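PDB 2P58: type 3 secretion system chaperone YscE from Yersinia pestis, which acts with YscG as a chaperone that keeps the needle protein YscF from polymerizing prematurely in the cytoplasm before type III secretion. Local coordinates for residues A[26-31]-A[49-54]. Residues are numbered along the deposited sequence; the frame is centred on the assembly and turned at random.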
loop_
_atom_site.group_PDB
_atom_site.type_symbol
_atom_site.label_atom_id
_atom_site.label_comp_id
_atom_site.label_asym_id
_atom_site.label_seq_id
_atom_site.Cartn_x
_atom_site.Cartn_y
_atom_site.Cartn_z
ATOM N N LYS A 26 -6.850 -11.376 -21.821
ATOM C CA LYS A 26 -5.937 -12.483 -22.064
ATOM C C LYS A 26 -6.151 -13.604 -21.018
ATOM O O LYS A 26 -6.183 -14.788 -21.352
ATOM C CB LYS A 26 -4.472 -12.016 -22.039
ATOM C CG LYS A 26 -3.460 -13.164 -22.136
ATOM C CD LYS A 26 -2.027 -12.679 -22.056
ATOM C CE LYS A 26 -1.055 -13.846 -21.839
ATOM N NZ LYS A 26 -1.405 -14.608 -20.585
ATOM N N LEU A 27 -6.304 -13.217 -19.755
ATOM C CA LEU A 27 -6.556 -14.179 -18.681
ATOM C C LEU A 27 -7.875 -14.921 -18.945
ATOM O O LEU A 27 -7.952 -16.143 -18.788
ATOM C CB LEU A 27 -6.633 -13.429 -17.337
ATOM C CG LEU A 27 -7.003 -14.269 -16.119
ATOM C CD1 LEU A 27 -6.003 -15.413 -15.950
ATOM C CD2 LEU A 27 -7.005 -13.351 -14.881
ATOM N N LYS A 28 -8.912 -14.221 -19.399
ATOM C CA LYS A 28 -10.161 -14.938 -19.638
ATOM C C LYS A 28 -9.988 -15.931 -20.784
ATOM O O LYS A 28 -10.622 -16.985 -20.797
ATOM C CB LYS A 28 -11.296 -13.968 -19.919
ATOM C CG LYS A 28 -11.688 -13.161 -18.678
ATOM C CD LYS A 28 -12.774 -12.179 -19.040
ATOM C CE LYS A 28 -13.272 -11.441 -17.829
ATOM N NZ LYS A 28 -14.313 -10.476 -18.247
ATOM N N LYS A 29 -9.125 -15.603 -21.747
ATOM C CA LYS A 29 -8.834 -16.547 -22.842
ATOM C C LYS A 29 -8.011 -17.735 -22.296
ATOM O O LYS A 29 -8.233 -18.894 -22.678
ATOM C CB LYS A 29 -8.090 -15.835 -23.974
ATOM C CG LYS A 29 -9.015 -14.917 -24.742
ATOM C CD LYS A 29 -8.296 -14.194 -25.890
ATOM C CE LYS A 29 -9.165 -13.062 -26.469
ATOM N NZ LYS A 29 -8.284 -12.112 -27.231
ATOM N N ASP A 30 -7.062 -17.464 -21.398
ATOM C CA ASP A 30 -6.292 -18.557 -20.806
ATOM C C ASP A 30 -7.235 -19.479 -20.001
ATOM O O ASP A 30 -7.035 -20.674 -19.935
ATOM C CB ASP A 30 -5.195 -18.044 -19.837
ATOM C CG ASP A 30 -4.050 -17.322 -20.551
ATOM O OD1 ASP A 30 -3.942 -17.428 -21.791
ATOM O OD2 ASP A 30 -3.250 -16.646 -19.858
HETATM N N MSE A 31 -8.266 -18.914 -19.392
HETATM C CA MSE A 31 -9.186 -19.714 -18.602
HETATM C C MSE A 31 -10.098 -20.626 -19.444
HETATM O O MSE A 31 -10.886 -21.411 -18.896
HETATM C CB MSE A 31 -10.014 -18.801 -17.696
HETATM C CG MSE A 31 -9.139 -18.050 -16.645
HETATM SE SE MSE A 31 -10.033 -16.809 -15.590
HETATM C CE MSE A 31 -10.970 -17.870 -14.644
ATOM N N ALA A 49 -8.459 -9.575 -8.971
ATOM C CA ALA A 49 -7.543 -8.460 -8.710
ATOM C C ALA A 49 -7.594 -7.454 -9.873
ATOM O O ALA A 49 -7.626 -6.227 -9.686
ATOM C CB ALA A 49 -6.139 -8.983 -8.533
ATOM N N LEU A 50 -7.624 -7.982 -11.087
ATOM C CA LEU A 50 -7.663 -7.093 -12.249
ATOM C C LEU A 50 -8.976 -6.337 -12.308
ATOM O O LEU A 50 -8.976 -5.135 -12.572
ATOM C CB LEU A 50 -7.466 -7.902 -13.538
ATOM C CG LEU A 50 -6.034 -8.387 -13.762
ATOM C CD1 LEU A 50 -6.021 -9.449 -14.853
ATOM C CD2 LEU A 50 -5.127 -7.203 -14.129
ATOM N N GLU A 51 -10.097 -7.035 -12.082
ATOM C CA GLU A 51 -11.403 -6.394 -12.122
ATOM C C GLU A 51 -11.438 -5.296 -11.072
ATOM O O GLU A 51 -11.964 -4.215 -11.302
ATOM C CB GLU A 51 -12.519 -7.424 -11.843
ATOM C CG GLU A 51 -12.695 -8.420 -13.001
ATOM C CD GLU A 51 -13.533 -9.645 -12.619
ATOM O OE1 GLU A 51 -14.011 -9.714 -11.457
ATOM O OE2 GLU A 51 -13.699 -10.544 -13.488
ATOM N N SER A 52 -10.875 -5.598 -9.909
ATOM C CA SER A 52 -10.852 -4.634 -8.800
ATOM C C SER A 52 -10.038 -3.397 -9.125
ATOM O O SER A 52 -10.390 -2.286 -8.748
ATOM C CB SER A 52 -10.275 -5.321 -7.558
ATOM O OG SER A 52 -11.188 -6.315 -7.091
ATOM N N ALA A 53 -8.895 -3.604 -9.758
ATOM C CA ALA A 53 -8.044 -2.497 -10.132
ATOM C C ALA A 53 -8.730 -1.613 -11.174
ATOM O O ALA A 53 -8.708 -0.391 -11.092
ATOM C CB ALA A 53 -6.700 -3.038 -10.688
ATOM N N ILE A 54 -9.354 -2.242 -12.162
ATOM C CA ILE A 54 -10.046 -1.473 -13.202
ATOM C C ILE A 54 -11.145 -0.629 -12.551
ATOM O O ILE A 54 -11.304 0.552 -12.870
ATOM C CB ILE A 54 -10.645 -2.449 -14.271
ATOM C CG1 ILE A 54 -9.505 -3.088 -15.061
ATOM C CG2 ILE A 54 -11.629 -1.726 -15.168
ATOM C CD1 ILE A 54 -9.894 -4.393 -15.783
#
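A chi1 of 175° turns CG of L27 away from the backbone N and beside the carbonyl carbon, and L27 reaches out from helix 10-30 toward L50, which points from helix 37-60 toward L27 with its CG anti to its own carbonyl carbon and beside its backbone N (chi1 -74°). The two side chains meet at a slant inside an antiparallel helical hairpin, a worked example of how a two-helix fold closes on apolar side chains. Methyl touches methyl: CD2 of L27 lies 4.0 Å from CD1 of L50, while the CA atoms of the same two leucines stay 9.6 Å apart. The seam is thin here, with 89 Å² buried in all, and W43, E46 and S47 of helix 37-60 also pack on L27. L50 serves two interfaces, since it also packs against an apolar side chain of another protein's chain in the assembly, as do S52 and A53.

Beside the leucines, an extended K28 runs toward E51. Their charges are opposite but not in contact, NZ of K28 lying 4.8 Å from OE2 of E51, so any attraction is probably modest; the same oxygen has a weak hydrogen bond to S47. OD1 of D30 forms a salt bridge with R33. Its other oxygen, OD2, takes a hydrogen bond from NZ of K26 on its syn lone pair, a salt bridge of 2.8 Å.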